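Local coordinates for protein putative hydrolase (Chloroflexus aurantiacus J-10-fl, PDB 3CMN) that is a largely helical putative hydrolase of the zincin-like metallopeptidase family, probably a zinc-dependent peptidase, though its substrate is unknown, at residues Y133-L146 with R293-F305. Sequence-based numbering, arbitrary orientation.
Sequences YLAQRVLGQYDLSL and RQRQRTMLDQMVF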
ATOM      1  N   TYR A 133       4.547  -0.343  16.894  1.00 27.67           N
ATOM      2  CA  TYR A 133       3.528   0.672  16.768  1.00 29.24           C
ATOM      3  C   TYR A 133       2.755   0.447  15.469  1.00 28.72           C
ATOM      4  O   TYR A 133       1.530   0.539  15.445  1.00 28.02           O
ATOM      5  CB  TYR A 133       4.158   2.060  16.751  1.00 31.88           C
ATOM      6  CG  TYR A 133       3.135   3.145  16.587  1.00 32.25           C
ATOM      7  CD1 TYR A 133       2.271   3.475  17.630  1.00 34.45           C
ATOM      8  CD2 TYR A 133       2.982   3.801  15.369  1.00 32.61           C
ATOM      9  CE1 TYR A 133       1.274   4.429  17.462  1.00 34.67           C
ATOM     10  CE2 TYR A 133       1.991   4.753  15.186  1.00 33.79           C
ATOM     11  CZ  TYR A 133       1.137   5.064  16.238  1.00 36.31           C
ATOM     12  OH  TYR A 133       0.133   5.995  16.067  1.00 38.96           O
ATOM     13  N   LEU A 134       3.482   0.169  14.389  1.00 27.90           N
ATOM     14  CA  LEU A 134       2.870  -0.088  13.090  1.00 27.10           C
ATOM     15  C   LEU A 134       1.923  -1.280  13.186  1.00 27.51           C
ATOM     16  O   LEU A 134       0.860  -1.273  12.578  1.00 25.89           O
ATOM     17  CB  LEU A 134       3.947  -0.363  12.036  1.00 26.60           C
ATOM     18  CG  LEU A 134       4.718   0.855  11.514  1.00 27.89           C
ATOM     19  CD1 LEU A 134       5.811   0.387  10.569  1.00 27.23           C
ATOM     20  CD2 LEU A 134       3.765   1.838  10.803  1.00 27.82           C
ATOM     21  N   ALA A 135       2.305  -2.280  13.979  1.00 27.27           N
ATOM     22  CA  ALA A 135       1.493  -3.480  14.161  1.00 27.81           C
ATOM     23  C   ALA A 135       0.081  -3.233  14.715  1.00 29.10           C
ATOM     24  O   ALA A 135      -0.821  -4.049  14.510  1.00 30.63           O
ATOM     25  CB  ALA A 135       2.228  -4.490  15.040  1.00 25.69           C
ATOM     26  N   GLN A 136      -0.128  -2.123  15.408  1.00 28.30           N
ATOM     27  CA  GLN A 136      -1.458  -1.849  15.941  1.00 30.08           C
ATOM     28  C   GLN A 136      -2.250  -0.907  15.068  1.00 30.88           C
ATOM     29  O   GLN A 136      -3.341  -0.476  15.428  1.00 30.68           O
ATOM     30  CB  GLN A 136      -1.384  -1.269  17.348  1.00 31.06           C
ATOM     31  CG  GLN A 136      -0.115  -0.579  17.709  1.00 32.53           C
ATOM     32  CD  GLN A 136      -0.185   0.022  19.094  1.00 37.27           C
ATOM     33  OE1 GLN A 136      -0.902   1.002  19.322  1.00 39.94           O
ATOM     34  NE2 GLN A 136       0.548  -0.568  20.038  1.00 38.54           N
ATOM     35  N   ARG A 137      -1.704  -0.605  13.900  1.00 32.09           N
ATOM     36  CA  ARG A 137      -2.370   0.303  13.000  1.00 33.06           C
ATOM     37  C   ARG A 137      -2.567  -0.267  11.600  1.00 33.18           C
ATOM     38  O   ARG A 137      -3.532   0.073  10.917  1.00 33.84           O
ATOM     39  CB  ARG A 137      -1.588   1.612  12.971  1.00 35.47           C
ATOM     40  CG  ARG A 137      -1.420   2.205  14.374  1.00 41.52           C
ATOM     41  CD  ARG A 137      -1.233   3.686  14.287  1.00 46.11           C
ATOM     42  NE  ARG A 137      -2.101   4.207  13.236  1.00 52.53           N
ATOM     43  CZ  ARG A 137      -2.064   5.451  12.766  1.00 54.14           C
ATOM     44  NH1 ARG A 137      -1.196   6.340  13.254  1.00 54.12           N
ATOM     45  NH2 ARG A 137      -2.892   5.801  11.788  1.00 53.82           N
ATOM     46  N   VAL A 138      -1.675  -1.155  11.181  1.00 32.52           N
ATOM     47  CA  VAL A 138      -1.790  -1.745   9.859  1.00 31.68           C
ATOM     48  C   VAL A 138      -3.071  -2.576   9.771  1.00 31.57           C
ATOM     49  O   VAL A 138      -3.457  -3.289  10.708  1.00 30.11           O
ATOM     50  CB  VAL A 138      -0.565  -2.633   9.523  1.00 32.73           C
ATOM     51  CG1 VAL A 138      -0.589  -3.911  10.366  1.00 32.74           C
ATOM     52  CG2 VAL A 138      -0.559  -2.969   8.051  1.00 34.16           C
ATOM     53  N   LEU A 139      -3.730  -2.468   8.628  1.00 30.02           N
ATOM     54  CA  LEU A 139      -4.974  -3.177   8.393  1.00 31.22           C
ATOM     55  C   LEU A 139      -4.812  -4.347   7.434  1.00 30.54           C
ATOM     56  O   LEU A 139      -5.475  -5.364   7.588  1.00 29.33           O
ATOM     57  CB  LEU A 139      -6.030  -2.196   7.868  1.00 31.31           C
ATOM     58  CG  LEU A 139      -6.988  -1.439   8.816  1.00 33.57           C
ATOM     59  CD1 LEU A 139      -6.442  -1.292  10.227  1.00 31.05           C
ATOM     60  CD2 LEU A 139      -7.279  -0.078   8.187  1.00 31.89           C
ATOM     61  N   GLY A 140      -3.916  -4.217   6.463  1.00 31.56           N
ATOM     62  CA  GLY A 140      -3.720  -5.299   5.511  1.00 34.00           C
ATOM     63  C   GLY A 140      -2.435  -5.290   4.695  1.00 34.83           C
ATOM     64  O   GLY A 140      -1.524  -4.505   4.935  1.00 34.72           O
ATOM     65  N   GLN A 141      -2.393  -6.176   3.708  1.00 35.54           N
ATOM     66  CA  GLN A 141      -1.246  -6.363   2.830  1.00 36.91           C
ATOM     67  C   GLN A 141      -0.499  -5.171   2.235  1.00 36.97           C
ATOM     68  O   GLN A 141       0.731  -5.123   2.289  1.00 39.16           O
ATOM     69  CB  GLN A 141      -1.636  -7.286   1.677  1.00 37.61           C
ATOM     70  CG  GLN A 141      -1.711  -8.748   2.051  1.00 40.65           C
ATOM     71  CD  GLN A 141      -0.714  -9.600   1.282  1.00 38.71           C
ATOM     72  OE1 GLN A 141      -0.573 -10.784   1.544  1.00 40.54           O
ATOM     73  NE2 GLN A 141      -0.023  -8.995   0.328  1.00 40.46           N
ATOM     74  N   TYR A 142      -1.217  -4.219   1.660  1.00 35.69           N
ATOM     75  CA  TYR A 142      -0.555  -3.096   1.002  1.00 34.20           C
ATOM     76  C   TYR A 142      -0.592  -1.743   1.691  1.00 34.56           C
ATOM     77  O   TYR A 142      -0.727  -0.717   1.037  1.00 35.32           O
ATOM     78  CB  TYR A 142      -1.105  -2.965  -0.426  1.00 32.08           C
ATOM     79  CG  TYR A 142      -0.887  -4.220  -1.256  1.00 30.00           C
ATOM     80  CD1 TYR A 142      -1.778  -5.293  -1.193  1.00 30.07           C
ATOM     81  CD2 TYR A 142       0.263  -4.366  -2.034  1.00 29.84           C
ATOM     82  CE1 TYR A 142      -1.523  -6.485  -1.879  1.00 30.47           C
ATOM     83  CE2 TYR A 142       0.529  -5.544  -2.722  1.00 30.10           C
ATOM     84  CZ  TYR A 142      -0.359  -6.601  -2.639  1.00 31.75           C
ATOM     85  OH  TYR A 142      -0.053  -7.774  -3.292  1.00 33.13           O
ATOM     86  N   ASP A 143      -0.459  -1.727   3.009  1.00 34.89           N
ATOM     87  CA  ASP A 143      -0.494  -0.460   3.727  1.00 35.90           C
ATOM     88  C   ASP A 143       0.857   0.222   3.704  1.00 35.98           C
ATOM     89  O   ASP A 143       0.952   1.451   3.756  1.00 36.05           O
ATOM     90  CB  ASP A 143      -0.938  -0.680   5.172  1.00 37.33           C
ATOM     91  CG  ASP A 143      -2.416  -1.008   5.282  1.00 40.05           C
ATOM     92  OD1 ASP A 143      -2.892  -1.168   6.417  1.00 40.81           O
ATOM     93  OD2 ASP A 143      -3.102  -1.095   4.237  1.00 41.91           O
ATOM     94  N   LEU A 144       1.901  -0.590   3.612  1.00 35.38           N
ATOM     95  CA  LEU A 144       3.261  -0.083   3.593  1.00 35.48           C
ATOM     96  C   LEU A 144       3.915  -0.399   2.247  1.00 35.96           C
ATOM     97  O   LEU A 144       4.191  -1.550   1.931  1.00 35.53           O
ATOM     98  CB  LEU A 144       4.042  -0.711   4.744  1.00 35.11           C
ATOM     99  CG  LEU A 144       3.352  -0.600   6.113  1.00 35.32           C
ATOM    100  CD1 LEU A 144       4.166  -1.348   7.152  1.00 34.39           C
ATOM    101  CD2 LEU A 144       3.195   0.869   6.503  1.00 35.83           C
ATOM    102  N   SER A 145       4.147   0.640   1.454  1.00 36.79           N
ATOM    103  CA  SER A 145       4.745   0.496   0.130  1.00 37.41           C
ATOM    104  C   SER A 145       6.015  -0.346   0.105  1.00 38.16           C
ATOM    105  O   SER A 145       6.135  -1.261  -0.712  1.00 37.36           O
ATOM    106  CB  SER A 145       5.044   1.875  -0.464  1.00 37.50           C
ATOM    107  OG  SER A 145       3.859   2.636  -0.580  1.00 36.87           O
ATOM    108  N   LEU A 146       6.966  -0.041   0.986  1.00 38.26           N
ATOM    109  CA  LEU A 146       8.222  -0.791   1.017  1.00 40.13           C
ATOM    110  C   LEU A 146       8.041  -2.281   1.301  1.00 41.57           C
ATOM    111  O   LEU A 146       8.916  -3.088   0.988  1.00 43.31           O
ATOM    112  CB  LEU A 146       9.199  -0.173   2.028  1.00 39.43           C
ATOM    113  CG  LEU A 146       9.857   1.125   1.538  1.00 37.85           C
ATOM    114  CD1 LEU A 146      10.810   1.662   2.598  1.00 37.72           C
ATOM    115  CD2 LEU A 146      10.599   0.858   0.240  1.00 36.99           C
ATOM    116  N   ARG A 293      -8.026   8.354   8.546  1.00 51.01           N
ATOM    117  CA  ARG A 293      -7.227   7.134   8.641  1.00 51.25           C
ATOM    118  C   ARG A 293      -6.345   6.971   7.399  1.00 50.39           C
ATOM    119  O   ARG A 293      -5.315   6.298   7.438  1.00 50.06           O
ATOM    120  CB  ARG A 293      -8.140   5.916   8.791  1.00 52.84           C
ATOM    121  CG  ARG A 293      -7.403   4.595   8.978  1.00 54.95           C
ATOM    122  CD  ARG A 293      -6.673   4.539  10.317  1.00 55.24           C
ATOM    123  NE  ARG A 293      -6.251   3.178  10.631  1.00 55.54           N
ATOM    124  CZ  ARG A 293      -5.951   2.765  11.856  1.00 55.89           C
ATOM    125  NH1 ARG A 293      -6.019   3.614  12.873  1.00 57.65           N
ATOM    126  NH2 ARG A 293      -5.618   1.498  12.077  1.00 54.58           N
ATOM    127  N   GLN A 294      -6.761   7.593   6.300  1.00 49.59           N
ATOM    128  CA  GLN A 294      -6.003   7.548   5.054  1.00 49.05           C
ATOM    129  C   GLN A 294      -4.821   8.523   5.152  1.00 48.28           C
ATOM    130  O   GLN A 294      -3.721   8.225   4.691  1.00 47.06           O
ATOM    131  CB  GLN A 294      -6.899   7.935   3.877  1.00 49.78           C
ATOM    132  CG  GLN A 294      -8.041   6.965   3.610  1.00 50.89           C
ATOM    133  CD  GLN A 294      -9.031   7.489   2.578  1.00 53.45           C
ATOM    134  OE1 GLN A 294      -9.644   8.544   2.761  1.00 54.71           O
ATOM    135  NE2 GLN A 294      -9.194   6.749   1.491  1.00 54.61           N
ATOM    136  N   ARG A 295      -5.063   9.687   5.752  1.00 48.31           N
ATOM    137  CA  ARG A 295      -4.023  10.695   5.945  1.00 49.21           C
ATOM    138  C   ARG A 295      -2.958  10.063   6.826  1.00 48.03           C
ATOM    139  O   ARG A 295      -1.757  10.265   6.638  1.00 47.35           O
ATOM    140  CB  ARG A 295      -4.584  11.922   6.674  1.00 51.31           C
ATOM    141  CG  ARG A 295      -5.807  12.545   6.018  1.00 55.40           C
ATOM    142  CD  ARG A 295      -6.529  13.502   6.975  1.00 58.52           C
ATOM    143  NE  ARG A 295      -7.748  14.062   6.387  1.00 60.64           N
ATOM    144  CZ  ARG A 295      -7.774  14.782   5.265  1.00 62.56           C
ATOM    145  NH1 ARG A 295      -6.650  15.038   4.599  1.00 62.96           N
ATOM    146  NH2 ARG A 295      -8.930  15.245   4.802  1.00 63.03           N
ATOM    147  N   GLN A 296      -3.424   9.294   7.801  1.00 46.43           N
ATOM    148  CA  GLN A 296      -2.542   8.613   8.734  1.00 46.68           C
ATOM    149  C   GLN A 296      -1.683   7.551   8.053  1.00 45.43           C
ATOM    150  O   GLN A 296      -0.476   7.499   8.285  1.00 44.70           O
ATOM    151  CB  GLN A 296      -3.366   7.974   9.851  1.00 48.36           C
ATOM    152  CG  GLN A 296      -4.019   8.984  10.776  1.00 51.41           C
ATOM    153  CD  GLN A 296      -4.826   8.336  11.877  1.00 52.24           C
ATOM    154  OE1 GLN A 296      -5.928   7.829  11.651  1.00 55.12           O
ATOM    155  NE2 GLN A 296      -4.278   8.335  13.077  1.00 52.46           N
ATOM    156  N   ARG A 297      -2.311   6.709   7.226  1.00 43.59           N
ATOM    157  CA  ARG A 297      -1.605   5.640   6.519  1.00 42.09           C
ATOM    158  C   ARG A 297      -0.489   6.210   5.653  1.00 41.16           C
ATOM    159  O   ARG A 297       0.590   5.629   5.532  1.00 40.03           O
ATOM    160  CB  ARG A 297      -2.571   4.858   5.630  1.00 43.43           C
ATOM    161  CG  ARG A 297      -1.935   3.663   4.921  1.00 45.80           C
ATOM    162  CD  ARG A 297      -2.461   3.504   3.489  1.00 46.92           C
ATOM    163  NE  ARG A 297      -2.052   4.613   2.619  1.00 49.24           N
ATOM    164  CZ  ARG A 297      -0.845   4.742   2.063  1.00 49.03           C
ATOM    165  NH1 ARG A 297       0.098   3.827   2.265  1.00 49.30           N
ATOM    166  NH2 ARG A 297      -0.572   5.807   1.317  1.00 47.69           N
ATOM    167  N   THR A 298      -0.764   7.357   5.049  1.00 39.64           N
ATOM    168  CA  THR A 298       0.196   8.025   4.190  1.00 38.63           C
ATOM    169  C   THR A 298       1.410   8.492   4.981  1.00 37.88           C
ATOM    170  O   THR A 298       2.547   8.348   4.539  1.00 36.35           O
ATOM    171  CB  THR A 298      -0.470   9.227   3.500  1.00 39.09           C
ATOM    172  OG1 THR A 298      -1.391   8.739   2.520  1.00 41.96           O
ATOM    173  CG2 THR A 298       0.563  10.120   2.833  1.00 39.67           C
ATOM    174  N   MET A 299       1.165   9.044   6.160  1.00 38.15           N
ATOM    175  CA  MET A 299       2.251   9.534   6.993  1.00 39.77           C
ATOM    176  C   MET A 299       3.139   8.393   7.466  1.00 38.24           C
ATOM    177  O   MET A 299       4.363   8.508   7.460  1.00 39.38           O
ATOM    178  CB  MET A 299       1.690  10.305   8.191  1.00 41.96           C
ATOM    179  CG  MET A 299       0.880  11.524   7.788  1.00 48.14           C
ATOM    180  SD  MET A 299       0.238  12.469   9.187  1.00 55.20           S
ATOM    181  CE  MET A 299      -0.950  11.305   9.873  1.00 51.57           C
ATOM    182  N   LEU A 300       2.523   7.289   7.868  1.00 36.60           N
ATOM    183  CA  LEU A 300       3.285   6.142   8.342  1.00 36.74           C
ATOM    184  C   LEU A 300       4.020   5.447   7.194  1.00 35.95           C
ATOM    185  O   LEU A 300       5.105   4.897   7.385  1.00 35.55           O
ATOM    186  CB  LEU A 300       2.361   5.155   9.063  1.00 37.73           C
ATOM    187  CG  LEU A 300       1.622   5.656  10.320  1.00 38.29           C
ATOM    188  CD1 LEU A 300       0.606   4.606  10.746  1.00 37.97           C
ATOM    189  CD2 LEU A 300       2.605   5.947  11.463  1.00 36.80           C
ATOM    190  N   ASP A 301       3.433   5.465   6.001  1.00 35.77           N
ATOM    191  CA  ASP A 301       4.084   4.853   4.847  1.00 35.27           C
ATOM    192  C   ASP A 301       5.340   5.667   4.528  1.00 34.36           C
ATOM    193  O   ASP A 301       6.384   5.133   4.165  1.00 32.90           O
ATOM    194  CB  ASP A 301       3.140   4.830   3.647  1.00 34.34           C
ATOM    195  CG  ASP A 301       3.662   3.974   2.515  1.00 34.69           C
ATOM    196  OD1 ASP A 301       4.446   3.030   2.777  1.00 33.74           O
ATOM    197  OD2 ASP A 301       3.276   4.231   1.358  1.00 35.62           O
ATOM    198  N   GLN A 302       5.227   6.972   4.685  1.00 34.23           N
ATOM    199  CA  GLN A 302       6.342   7.861   4.446  1.00 36.73           C
ATOM    200  C   GLN A 302       7.421   7.642   5.516  1.00 37.88           C
ATOM    201  O   GLN A 302       8.620   7.583   5.210  1.00 37.88           O
ATOM    202  CB  GLN A 302       5.848   9.292   4.500  1.00 38.35           C
ATOM    203  CG  GLN A 302       6.917  10.301   4.237  1.00 41.62           C
ATOM    204  CD  GLN A 302       6.371  11.695   4.309  1.00 42.45           C
ATOM    205  OE1 GLN A 302       6.872  12.525   5.058  1.00 44.41           O
ATOM    206  NE2 GLN A 302       5.325  11.961   3.538  1.00 42.94           N
ATOM    207  N   MET A 303       6.969   7.535   6.768  1.00 37.61           N
ATOM    208  CA  MET A 303       7.834   7.300   7.922  1.00 37.32           C
ATOM    209  C   MET A 303       8.741   6.101   7.665  1.00 37.70           C
ATOM    210  O   MET A 303       9.934   6.141   7.980  1.00 39.12           O
ATOM    211  CB  MET A 303       6.974   7.047   9.176  1.00 37.31           C
ATOM    212  CG  MET A 303       7.729   6.730  10.489  1.00 35.12           C
ATOM    213  SD  MET A 303       8.496   5.084  10.678  1.00 33.22           S
ATOM    214  CE  MET A 303       7.085   4.060  11.019  1.00 35.36           C
ATOM    215  N   VAL A 304       8.175   5.038   7.099  1.00 37.26           N
ATOM    216  CA  VAL A 304       8.952   3.837   6.810  1.00 38.63           C
ATOM    217  C   VAL A 304      10.042   4.114   5.770  1.00 38.76           C
ATOM    218  O   VAL A 304      11.118   3.530   5.833  1.00 38.38           O
ATOM    219  CB  VAL A 304       8.052   2.677   6.308  1.00 38.87           C
ATOM    220  CG1 VAL A 304       8.854   1.396   6.233  1.00 37.69           C
ATOM    221  CG2 VAL A 304       6.871   2.490   7.234  1.00 39.09           C
ATOM    222  N   PHE A 305       9.767   4.994   4.809  1.00 39.69           N
ATOM    223  CA  PHE A 305      10.774   5.323   3.802  1.00 40.67           C
ATOM    224  C   PHE A 305      11.955   6.043   4.452  1.00 40.83           C
ATOM    225  O   PHE A 305      13.109   5.666   4.253  1.00 41.23           O
ATOM    226  CB  PHE A 305      10.194   6.210   2.688  1.00 39.84           C
ATOM    227  CG  PHE A 305       9.410   5.453   1.644  1.00 41.22           C
ATOM    228  CD1 PHE A 305       8.044   5.232   1.796  1.00 42.54           C
ATOM    229  CD2 PHE A 305      10.042   4.955   0.503  1.00 42.16           C
ATOM    230  CE1 PHE A 305       7.318   4.526   0.826  1.00 43.56           C
ATOM    231  CE2 PHE A 305       9.326   4.250  -0.469  1.00 41.91           C
ATOM    232  CZ  PHE A 305       7.963   4.037  -0.305  1.00 42.82           C
TER
HETATM  233  O   HOH W   1       6.807   1.940   2.882  1.00 26.06           O
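Ser-145 and Asp-301 join in a loop-on-helix contact in this mainly helical, zincin-like fold, where the chain leaving helix 120-135 passes along helix 283-307 before helix 145-148 begins. Asp-301 grips the start of that short helix with both carboxylate oxygens. OD1 takes the backbone N of Ser-145 at 2.7 Å, and OD2 offers its syn lone pair to Ser-145 OG, 2.6 Å away. A water accepting from Leu-146 N and donating to Asp-301 OD1 extends the grip by one residue. One turn back, Arg-297 NH1 gives a bent hydrogen bond (139°) to Asp-143 O and also makes a weak salt bridge to Asp-301 OD2, which may help to orient the carboxylate. Asp-143 itself ties the Gly-140 to Asp-143 type I turn, its OD1 receiving Leu-139 N and Gly-140 N; its side chain lies near, without touching, the HExxH sequence that includes Glu-185, consistent with a zincin zinc site although no metal is bound there.

At the other end Leu-300 CD1 lies over the centre of the Arg-137 guanidinium, 3.4 Å above its plane. A bend at chi3 (38°) turns the guanidinium so that NH1 donates a hydrogen bond to Tyr-133 OH (3.1 Å). An alanine in place of Arg-137 would probably uncover Leu-300 CD1 and leave the Tyr-133 hydroxyl without this donor. Between the two ends, Leu-134 meets Met-303 CE tip to tip, while Val-304 CG2 touches both Leu-134 CD1 and Leu-144 CD2. Leu-146, which also packs on Phe-202 of helix 197-210, makes a CH-pi contact over the face of the Phe-305 ring, its CG 3.9 Å from the centroid and 17° off the normal.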